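Local coordinates for mandelate racemase/muconate lactonizing protein (Paenibacillus sp., PDB 3V5C) that probably catalyses the magnesium-dependent dehydration of galacturonate, as an acid-sugar lyase of the enolase superfamily, at residues K300-G305 and A328-E333; Y284-P289 and P310-N315; A124-P129 and H324-V329; A48-D53 and Y97-W102. The protein carries 1 engineered substitution. All coordinates share one frame; numbering follows the deposited sequence.

Contact 1. Residues K300-G305 and A328-E333; sequences KLDAHG and AVRNFE
One face of the Arg-330 guanidinium lies over the side chain of Asp-302, whose CB sits 3.7 Å from NH2, while the carboxylate beyond it is turned to meet the backbone on either side of Arg-330 CA. The two planar groups are inclined by 36°. Here the closing segment of helix 291-303, on the outside of the enolase-type barrel, receives the loop that leads from helix 317-325 to strand 335-337, and an aspartate near a helix end gathers consecutive peptide N-H groups of an irregular chain. Asp-302 OD2 accepts from Arg-330 N at 2.8 Å on its syn side, somewhat out of the carboxylate plane. The other oxygen, OD1, is met from above that plane by Asn-331 N at 2.9 Å, in a nearly straight bond (166°). This double grip holds the loop at Asn-331, the centre of an inverse gamma turn. Arg-330 runs extended from its backbone and bends at its third torsion (68°), which brings the guanidinium back over Asp-302. The opposite charges lie near one another without forming a salt bridge, so any attraction between them is probably diffuse. After Asp-302 the helix finishes at Gly-305 in a Schellman motif. Asn-331 ND2 reaches past this turn to bond to Leu-306 O, passing 3.7 Å from Gly-305 C, while Val-329 CG1 rests 3.6 Å from Asp-302 OD1.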
# COMPACT_ATOMS: atom_id res chain seq x y z
N LYS A 300 -9.59 -3.67 14.82
CA LYS A 300 -9.68 -2.57 15.77
C LYS A 300 -10.24 -1.29 15.14
O LYS A 300 -11.13 -0.64 15.69
CB LYS A 300 -8.33 -2.29 16.44
CG LYS A 300 -8.35 -1.07 17.34
CD LYS A 300 -7.02 -0.84 18.04
CE LYS A 300 -7.16 0.29 19.07
NZ LYS A 300 -5.92 0.45 19.87
N LEU A 301 -9.73 -0.92 13.97
CA LEU A 301 -10.22 0.29 13.33
C LEU A 301 -11.69 0.14 12.95
O LEU A 301 -12.48 1.06 13.16
CB LEU A 301 -9.37 0.63 12.11
CG LEU A 301 -7.89 0.86 12.42
CD1 LEU A 301 -7.13 1.23 11.14
CD2 LEU A 301 -7.73 1.95 13.48
N ASP A 302 -12.06 -1.03 12.40
CA ASP A 302 -13.48 -1.25 12.06
C ASP A 302 -14.36 -1.03 13.29
O ASP A 302 -15.46 -0.46 13.20
CB ASP A 302 -13.71 -2.68 11.56
CG ASP A 302 -13.19 -2.94 10.13
OD1 ASP A 302 -12.97 -1.99 9.35
OD2 ASP A 302 -13.02 -4.14 9.80
N ALA A 303 -13.88 -1.50 14.44
CA ALA A 303 -14.64 -1.45 15.70
C ALA A 303 -14.93 -0.02 16.14
O ALA A 303 -15.88 0.25 16.88
CB ALA A 303 -13.90 -2.23 16.79
N HIS A 304 -14.10 0.90 15.66
CA HIS A 304 -14.23 2.32 15.95
C HIS A 304 -14.85 3.13 14.82
O HIS A 304 -15.00 4.34 14.94
CB HIS A 304 -12.87 2.91 16.33
CG HIS A 304 -12.44 2.56 17.72
ND1 HIS A 304 -11.62 1.48 18.00
CD2 HIS A 304 -12.71 3.14 18.91
CE1 HIS A 304 -11.42 1.42 19.30
NE2 HIS A 304 -12.07 2.41 19.88
N GLY A 305 -15.19 2.45 13.72
CA GLY A 305 -15.76 3.10 12.55
C GLY A 305 -14.69 3.85 11.79
O GLY A 305 -14.99 4.76 11.00
N ALA A 328 -10.42 -8.94 4.66
CA ALA A 328 -10.43 -9.11 6.12
C ALA A 328 -10.77 -7.82 6.88
O ALA A 328 -10.80 -7.83 8.12
CB ALA A 328 -9.07 -9.64 6.58
N VAL A 329 -11.01 -6.73 6.16
CA VAL A 329 -11.25 -5.43 6.80
C VAL A 329 -12.50 -4.81 6.21
O VAL A 329 -12.62 -4.69 4.99
CB VAL A 329 -10.05 -4.50 6.57
CG1 VAL A 329 -10.28 -3.14 7.22
CG2 VAL A 329 -8.77 -5.13 7.09
N ARG A 330 -13.45 -4.46 7.07
CA ARG A 330 -14.71 -3.94 6.60
C ARG A 330 -14.52 -2.57 5.92
O ARG A 330 -14.95 -2.37 4.79
CB ARG A 330 -15.75 -3.82 7.73
CG ARG A 330 -17.08 -3.27 7.21
CD ARG A 330 -18.19 -3.25 8.26
NE ARG A 330 -17.92 -2.27 9.31
CZ ARG A 330 -17.53 -2.59 10.54
NH1 ARG A 330 -17.36 -3.86 10.89
NH2 ARG A 330 -17.31 -1.64 11.43
N ASN A 331 -13.88 -1.65 6.64
CA ASN A 331 -13.75 -0.29 6.15
C ASN A 331 -12.46 -0.09 5.33
O ASN A 331 -11.73 0.86 5.52
CB ASN A 331 -13.80 0.70 7.32
CG ASN A 331 -15.16 0.74 8.01
OD1 ASN A 331 -16.18 0.39 7.44
ND2 ASN A 331 -15.16 1.19 9.27
N PHE A 332 -12.22 -0.99 4.39
CA PHE A 332 -11.03 -0.91 3.55
C PHE A 332 -11.33 0.09 2.44
O PHE A 332 -12.34 -0.03 1.73
CB PHE A 332 -10.72 -2.29 2.92
CG PHE A 332 -9.45 -2.31 2.14
CD1 PHE A 332 -9.44 -1.95 0.80
CD2 PHE A 332 -8.27 -2.67 2.75
CE1 PHE A 332 -8.26 -1.95 0.09
CE2 PHE A 332 -7.08 -2.68 2.03
CZ PHE A 332 -7.10 -2.33 0.69
N GLU A 333 -10.45 1.08 2.29
CA GLU A 333 -10.68 2.17 1.35
C GLU A 333 -10.20 1.87 -0.08
O GLU A 333 -11.01 1.82 -1.01
CB GLU A 333 -10.00 3.45 1.89
CG GLU A 333 -10.68 4.02 3.11
CD GLU A 333 -11.97 4.72 2.77
OE1 GLU A 333 -11.98 5.54 1.82
OE2 GLU A 333 -12.97 4.44 3.44

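Contact 2. Residues Y284-P289 and P310-N315; sequences YDIIWP and PHCYGN
His-311 and Asp-285 meet through a straight side-chain bond: ND1 gives its hydrogen to OD1 at 2.7 Å, the oxygen lying in the ring plane and using its anti lone pair. Ring and carboxylate planes are nonetheless 43° apart. OD1 also takes a hydrogen from a water at 2.8 Å, and that water accepts from Tyr-313 N, tying the carboxylate to the far part of 310-315. Next, OD2 is held by its own loop, accepting from Ile-287 N, above the carboxylate plane, in an Asx turn, and from Trp-288 N at 3.0 Å on its anti lone pair, which extends it to an Asx motif; both bonds hold the group's rotation. With CG anti to the backbone N (chi1 -179°), the carboxylate is carried out to where OD1 meets His-311 while OD2 turns back. An alanine here is likely to leave His-311 ND1 without its acceptor and the amides of Ile-287 and Trp-288 without theirs. The backbones add a single bridge, His-311 N to Tyr-284 O at 3.1 Å and Ile-286 N to His-311 O at 3.0 Å. Beside it, Ile-287 CG1 crosses the Asn-315 amide 3.7 Å from ND2. A histidine-aspartate pair at the ends of successive barrel strands recalls mandelate-racemase-like relatives. These loops follow parallel strands 281-282 and 307-308; helix 317-325 packs on Ile-286, and Trp-294 of helix 291-303 bonds to Tyr-284 O.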
# COMPACT_ATOMS: atom_id res chain seq x y z
N TYR A 284 -0.85 2.89 7.87
CA TYR A 284 0.31 2.03 8.11
C TYR A 284 0.63 1.20 6.87
O TYR A 284 -0.25 0.77 6.14
CB TYR A 284 0.11 1.14 9.34
CG TYR A 284 -0.20 1.97 10.55
CD1 TYR A 284 0.83 2.48 11.32
CD2 TYR A 284 -1.51 2.29 10.89
CE1 TYR A 284 0.56 3.28 12.43
CE2 TYR A 284 -1.79 3.09 11.99
CZ TYR A 284 -0.75 3.58 12.74
OH TYR A 284 -1.04 4.37 13.84
N ASP A 285 1.92 1.01 6.64
CA ASP A 285 2.40 0.36 5.41
C ASP A 285 2.11 -1.15 5.39
O ASP A 285 2.13 -1.82 6.43
CB ASP A 285 3.90 0.66 5.28
CG ASP A 285 4.54 0.07 4.02
OD1 ASP A 285 4.53 0.76 2.97
OD2 ASP A 285 5.12 -1.03 4.10
N ILE A 286 1.82 -1.65 4.19
CA ILE A 286 1.42 -3.04 3.96
C ILE A 286 2.56 -4.06 4.16
O ILE A 286 2.30 -5.25 4.36
CB ILE A 286 0.81 -3.17 2.55
CG1 ILE A 286 0.19 -4.54 2.33
CG2 ILE A 286 1.86 -2.89 1.47
CD1 ILE A 286 -0.95 -4.87 3.27
N ILE A 287 3.80 -3.59 4.10
CA ILE A 287 4.97 -4.44 4.34
C ILE A 287 5.46 -4.30 5.79
O ILE A 287 5.75 -5.29 6.47
CB ILE A 287 6.13 -4.09 3.39
CG1 ILE A 287 5.68 -4.07 1.92
CG2 ILE A 287 7.30 -5.07 3.57
CD1 ILE A 287 5.15 -5.39 1.42
N TRP A 288 5.56 -3.06 6.27
CA TRP A 288 5.95 -2.80 7.65
C TRP A 288 4.95 -1.81 8.24
O TRP A 288 4.96 -0.63 7.89
CB TRP A 288 7.37 -2.23 7.71
CG TRP A 288 7.79 -1.84 9.09
CD1 TRP A 288 8.27 -2.68 10.06
CD2 TRP A 288 7.75 -0.53 9.67
NE1 TRP A 288 8.55 -1.96 11.20
CE2 TRP A 288 8.23 -0.64 10.99
CE3 TRP A 288 7.35 0.73 9.20
CZ2 TRP A 288 8.33 0.46 11.85
CZ3 TRP A 288 7.45 1.83 10.06
CH2 TRP A 288 7.93 1.68 11.37
N PRO A 289 4.09 -2.26 9.17
CA PRO A 289 4.17 -3.47 9.99
C PRO A 289 3.65 -4.76 9.35
O PRO A 289 3.84 -5.82 9.96
CB PRO A 289 3.30 -3.12 11.19
CG PRO A 289 2.22 -2.24 10.60
CD PRO A 289 2.97 -1.39 9.60
N PRO A 310 -3.99 1.00 3.65
CA PRO A 310 -2.58 0.64 3.83
C PRO A 310 -1.69 1.34 2.83
O PRO A 310 -1.96 1.34 1.62
CB PRO A 310 -2.57 -0.87 3.56
CG PRO A 310 -3.95 -1.30 3.93
CD PRO A 310 -4.85 -0.18 3.47
N HIS A 311 -0.63 1.95 3.33
CA HIS A 311 0.33 2.58 2.44
C HIS A 311 1.08 1.53 1.63
O HIS A 311 1.44 0.45 2.12
CB HIS A 311 1.31 3.44 3.25
CG HIS A 311 2.47 3.95 2.46
ND1 HIS A 311 3.62 3.23 2.25
CD2 HIS A 311 2.65 5.13 1.80
CE1 HIS A 311 4.46 3.93 1.52
NE2 HIS A 311 3.90 5.08 1.23
N CYS A 312 1.32 1.85 0.37
CA CYS A 312 2.20 1.02 -0.42
C CYS A 312 2.87 1.91 -1.44
O CYS A 312 2.21 2.48 -2.30
CB CYS A 312 1.43 -0.10 -1.13
SG CYS A 312 2.55 -1.17 -2.03
N TYR A 313 4.17 2.03 -1.31
CA TYR A 313 4.99 2.71 -2.30
C TYR A 313 6.40 2.24 -2.10
O TYR A 313 6.86 2.13 -0.96
CB TYR A 313 4.90 4.23 -2.22
CG TYR A 313 5.40 4.87 -3.50
CD1 TYR A 313 4.57 4.99 -4.60
CD2 TYR A 313 6.72 5.28 -3.62
CE1 TYR A 313 5.03 5.57 -5.78
CE2 TYR A 313 7.20 5.85 -4.81
CZ TYR A 313 6.35 5.99 -5.88
OH TYR A 313 6.80 6.54 -7.07
N GLY A 314 7.09 1.97 -3.20
CA GLY A 314 8.45 1.47 -3.15
C GLY A 314 8.51 -0.04 -3.16
O GLY A 314 9.59 -0.62 -3.24
N ASN A 315 7.35 -0.68 -3.12
CA ASN A 315 7.32 -2.14 -3.16
C ASN A 315 6.11 -2.65 -3.92
O ASN A 315 4.97 -2.61 -3.43
CB ASN A 315 7.36 -2.70 -1.73
CG ASN A 315 7.55 -4.19 -1.70
OD1 ASN A 315 7.06 -4.93 -2.57
ND2 ASN A 315 8.28 -4.67 -0.68
O HOH W 1 5.22 -0.26 0.50

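Contact 3. Residues A124-P129 and H324-V329; sequences ASLVVP and HLSAAV
Leu-126 and Val-128 press against Ser-326 and Ala-327 in a small van der Waals contact between the start of barrel strand 126-135 and the chain leaving helix 317-325. The two strand residues point the same way, toward the helix end, as alternate residues of a strand do, while Val-127 between them turns away to strand 356-359. Val-128 offers both its methyls to Ser-326: CG2 comes within 3.3 Å of OG, and CG1 lies 3.8 Å from CB. The hydroxyl can sit among methyls because it is satisfied elsewhere, by a hydrogen bond to Gly-323 O one turn back; a first torsion of 76° places it between the backbone N and carbonyl carbon, from where it can reach that oxygen. Leu-126 straddles the same hydroxyl with its forked end, CD1 and CD2 each 4.1 Å from Ser-326 OG. Its CD2 also reaches Ala-327 CB at 4.4 Å, at the outer limit of apolar contact. Tyr-112 touches both Leu-126 and Ala-327, and Phe-332 fills in beside Val-128 and Ser-326, so aromatic rings complete the packing. Strand 335-337 follows this helix, and 167-170 pairs with 126-135 on its other side. The contact lies where the first strand, 126-135, and the last, 335-337, pair in parallel to close the barrel, consistent with the (beta/alpha)7beta barrel of the enolase superfamily.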
# COMPACT_ATOMS: atom_id res chain seq x y z
N ALA A 124 -17.71 -15.54 -5.12
CA ALA A 124 -17.79 -14.20 -5.67
C ALA A 124 -16.38 -13.68 -5.93
O ALA A 124 -15.46 -13.92 -5.14
CB ALA A 124 -18.54 -13.26 -4.74
N SER A 125 -16.21 -12.98 -7.05
CA SER A 125 -14.91 -12.39 -7.38
C SER A 125 -14.59 -11.25 -6.42
O SER A 125 -15.49 -10.50 -6.01
CB SER A 125 -14.90 -11.88 -8.82
OG SER A 125 -14.95 -12.96 -9.73
N LEU A 126 -13.31 -11.13 -6.09
CA LEU A 126 -12.82 -10.03 -5.27
C LEU A 126 -12.39 -8.87 -6.15
O LEU A 126 -11.42 -8.97 -6.89
CB LEU A 126 -11.64 -10.46 -4.39
CG LEU A 126 -11.21 -9.37 -3.40
CD1 LEU A 126 -12.39 -8.87 -2.59
CD2 LEU A 126 -10.10 -9.87 -2.50
N VAL A 127 -13.14 -7.79 -6.05
CA VAL A 127 -12.87 -6.58 -6.83
C VAL A 127 -12.73 -5.45 -5.81
O VAL A 127 -13.62 -5.23 -5.00
CB VAL A 127 -14.04 -6.28 -7.82
CG1 VAL A 127 -13.77 -5.02 -8.63
CG2 VAL A 127 -14.28 -7.48 -8.75
N VAL A 128 -11.60 -4.73 -5.86
CA VAL A 128 -11.24 -3.81 -4.79
C VAL A 128 -10.94 -2.43 -5.37
O VAL A 128 -10.21 -2.32 -6.35
CB VAL A 128 -9.96 -4.33 -4.06
CG1 VAL A 128 -9.67 -3.54 -2.81
CG2 VAL A 128 -10.10 -5.81 -3.70
N PRO A 129 -11.50 -1.37 -4.77
CA PRO A 129 -11.16 -0.04 -5.28
C PRO A 129 -9.65 0.23 -5.25
O PRO A 129 -8.98 -0.20 -4.32
CB PRO A 129 -11.87 0.91 -4.30
CG PRO A 129 -13.00 0.08 -3.75
CD PRO A 129 -12.44 -1.31 -3.64
N HIS A 324 -5.63 -8.51 -1.34
CA HIS A 324 -6.11 -9.63 -0.53
C HIS A 324 -6.51 -9.21 0.89
O HIS A 324 -7.48 -9.72 1.44
CB HIS A 324 -5.06 -10.74 -0.46
CG HIS A 324 -4.94 -11.53 -1.72
ND1 HIS A 324 -5.46 -12.81 -1.85
CD2 HIS A 324 -4.38 -11.23 -2.91
CE1 HIS A 324 -5.20 -13.26 -3.07
NE2 HIS A 324 -4.55 -12.32 -3.73
N LEU A 325 -5.77 -8.27 1.47
CA LEU A 325 -6.07 -7.83 2.83
C LEU A 325 -7.48 -7.28 2.92
O LEU A 325 -8.15 -7.40 3.95
CB LEU A 325 -5.10 -6.72 3.25
CG LEU A 325 -5.35 -6.06 4.61
CD1 LEU A 325 -5.18 -7.08 5.72
CD2 LEU A 325 -4.39 -4.88 4.81
N SER A 326 -7.93 -6.65 1.84
CA SER A 326 -9.24 -6.01 1.84
C SER A 326 -10.36 -6.95 2.26
O SER A 326 -11.35 -6.48 2.81
CB SER A 326 -9.54 -5.37 0.48
OG SER A 326 -9.88 -6.36 -0.46
N ALA A 327 -10.20 -8.25 2.02
CA ALA A 327 -11.26 -9.19 2.38
C ALA A 327 -11.41 -9.37 3.89
O ALA A 327 -12.43 -9.91 4.34
CB ALA A 327 -11.05 -10.56 1.70
N ALA A 328 -10.42 -8.94 4.66
CA ALA A 328 -10.43 -9.11 6.12
C ALA A 328 -10.77 -7.82 6.88
O ALA A 328 -10.80 -7.83 8.12
CB ALA A 328 -9.07 -9.64 6.58
N VAL A 329 -11.01 -6.73 6.16
CA VAL A 329 -11.25 -5.43 6.80
C VAL A 329 -12.50 -4.81 6.21
O VAL A 329 -12.62 -4.69 4.99
CB VAL A 329 -10.05 -4.50 6.57
CG1 VAL A 329 -10.28 -3.14 7.22
CG2 VAL A 329 -8.77 -5.13 7.09

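Contact 4. Residues A48-D53 and Y97-W102; sequences ARITID and YPVLDW
Ile-52 lies over one face of the Trp-102 indole, its CB 3.7 Å from the centroid of the five-membered ring in a CH-pi contact. The branches spread across the ring system: CG2 rests 3.6 Å from CZ2, and CD1 extends toward the CG-CD2 bond. With its CG anti to the backbone N (chi1 -175°), Trp-102 swings its indole out from helix 92-107 to the strand. NE1 then reaches Ile-52 O at 3.0 Å in a weak, bent bond (129°), and makes another weak bond to Gln-55 O. A leucine in place of Trp-102, having neither N-H nor indole, would probably leave Ile-52 O and Gln-55 O without this donor and open a gap beside Ile-52. This is sheet-on-helix packing of the N-terminal capping domain seen in enolase-superfamily proteins, where strand 42-52, paired with 14-30 and 55-60, carries helix 92-107; the axes of 48-52 and 97-102 are inclined at 49°. Earlier in the strand, Ile-50 and Pro-98 cross at about a right angle, CG2 against the ring CB at 3.6 Å. Ile-50 CD1 turns instead to Val-99 CG2, 4.0 Å away. The same proline meets Ala-48 with its CG, 3.9 Å from CB.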
# COMPACT_ATOMS: atom_id res chain seq x y z
N ALA A 48 11.33 -13.81 -0.50
CA ALA A 48 11.77 -15.11 -0.01
C ALA A 48 10.91 -16.21 -0.61
O ALA A 48 9.71 -16.03 -0.86
CB ALA A 48 11.71 -15.17 1.51
N ARG A 49 11.52 -17.37 -0.80
CA ARG A 49 10.85 -18.57 -1.22
C ARG A 49 10.99 -19.56 -0.05
O ARG A 49 12.10 -19.88 0.36
CB ARG A 49 11.53 -19.11 -2.48
CG ARG A 49 10.99 -20.44 -2.99
CD ARG A 49 11.48 -20.69 -4.44
NE ARG A 49 12.90 -21.05 -4.52
CZ ARG A 49 13.62 -21.01 -5.65
NH1 ARG A 49 14.89 -21.40 -5.64
NH2 ARG A 49 13.07 -20.59 -6.78
N ILE A 50 9.87 -20.01 0.50
CA ILE A 50 9.92 -20.97 1.61
C ILE A 50 9.45 -22.33 1.10
O ILE A 50 8.54 -22.42 0.28
CB ILE A 50 9.07 -20.50 2.82
CG1 ILE A 50 9.36 -21.32 4.08
CG2 ILE A 50 7.56 -20.49 2.49
CD1 ILE A 50 8.77 -20.70 5.36
N THR A 51 10.07 -23.40 1.59
CA THR A 51 9.62 -24.74 1.23
C THR A 51 9.19 -25.45 2.50
O THR A 51 9.97 -25.54 3.45
CB THR A 51 10.75 -25.56 0.58
OG1 THR A 51 11.26 -24.87 -0.58
CG2 THR A 51 10.23 -26.93 0.16
N ILE A 52 7.95 -25.91 2.52
CA ILE A 52 7.38 -26.63 3.65
C ILE A 52 6.74 -27.88 3.09
O ILE A 52 5.97 -27.81 2.12
CB ILE A 52 6.31 -25.79 4.38
CG1 ILE A 52 6.93 -24.54 5.01
CG2 ILE A 52 5.58 -26.65 5.45
CD1 ILE A 52 5.89 -23.47 5.36
N ASP A 53 7.07 -29.03 3.67
CA ASP A 53 6.50 -30.30 3.21
C ASP A 53 6.54 -30.42 1.68
O ASP A 53 5.54 -30.76 1.05
CB ASP A 53 5.06 -30.44 3.71
CG ASP A 53 4.50 -31.84 3.49
OD1 ASP A 53 5.27 -32.80 3.68
OD2 ASP A 53 3.32 -31.97 3.12
N TYR A 97 4.46 -13.38 4.29
CA TYR A 97 4.00 -13.46 2.92
C TYR A 97 4.30 -14.81 2.27
O TYR A 97 3.40 -15.45 1.74
CB TYR A 97 4.48 -12.25 2.08
CG TYR A 97 3.72 -10.98 2.42
CD1 TYR A 97 2.36 -10.87 2.15
CD2 TYR A 97 4.35 -9.88 3.03
CE1 TYR A 97 1.63 -9.74 2.44
CE2 TYR A 97 3.61 -8.72 3.32
CZ TYR A 97 2.24 -8.68 3.03
OH TYR A 97 1.49 -7.55 3.29
N PRO A 98 5.57 -15.26 2.31
CA PRO A 98 5.78 -16.63 1.81
C PRO A 98 4.91 -17.69 2.52
O PRO A 98 4.48 -18.65 1.88
CB PRO A 98 7.27 -16.90 2.09
CG PRO A 98 7.89 -15.51 2.28
CD PRO A 98 6.80 -14.61 2.79
N VAL A 99 4.66 -17.54 3.82
CA VAL A 99 3.84 -18.53 4.52
C VAL A 99 2.38 -18.47 4.08
O VAL A 99 1.73 -19.51 3.83
CB VAL A 99 3.97 -18.39 6.06
CG1 VAL A 99 2.84 -19.11 6.77
CG2 VAL A 99 5.31 -18.95 6.49
N LEU A 100 1.84 -17.27 3.94
CA LEU A 100 0.47 -17.15 3.47
C LEU A 100 0.34 -17.68 2.04
O LEU A 100 -0.65 -18.33 1.69
CB LEU A 100 -0.02 -15.70 3.59
CG LEU A 100 -0.33 -15.26 5.02
CD1 LEU A 100 -0.48 -13.75 5.06
CD2 LEU A 100 -1.59 -15.92 5.53
N ASP A 101 1.33 -17.40 1.19
CA ASP A 101 1.29 -17.91 -0.17
C ASP A 101 1.33 -19.43 -0.13
O ASP A 101 0.60 -20.10 -0.86
CB ASP A 101 2.48 -17.39 -0.97
CG ASP A 101 2.37 -17.74 -2.45
OD1 ASP A 101 1.30 -17.51 -3.03
OD2 ASP A 101 3.34 -18.24 -3.03
N TRP A 102 2.18 -19.96 0.74
CA TRP A 102 2.35 -21.41 0.87
C TRP A 102 1.01 -22.04 1.24
O TRP A 102 0.60 -23.02 0.61
CB TRP A 102 3.42 -21.77 1.90
CG TRP A 102 3.67 -23.26 1.93
CD1 TRP A 102 4.63 -23.93 1.24
CD2 TRP A 102 2.94 -24.24 2.67
NE1 TRP A 102 4.54 -25.29 1.50
CE2 TRP A 102 3.50 -25.50 2.38
CE3 TRP A 102 1.85 -24.18 3.55
CZ2 TRP A 102 3.03 -26.69 2.95
CZ3 TRP A 102 1.37 -25.36 4.12
CH2 TRP A 102 1.97 -26.59 3.81

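Contact 4 comes first along the chain and belongs to the N-terminal part, its centre about 20 Å from that of contact 2 and about 28 Å from that of contact 1. The other three lie close together in the barrel: both segments of contact 2 fall between those of contact 3, the segments of contacts 1 and 2 interleave, and contacts 1 and 3 share Ala-328 and Val-329. Phe-332 joins this group, touching Pro-310, Ser-326 and Val-128. The capping domain meets it through Tyr-97 OH, probably hydrogen-bonded to Ile-286 O. Helices 291-303 and 317-325 are thus linked through the loops of contacts 1 and 2, and the chain leaving 317-325 also meets the first barrel strand.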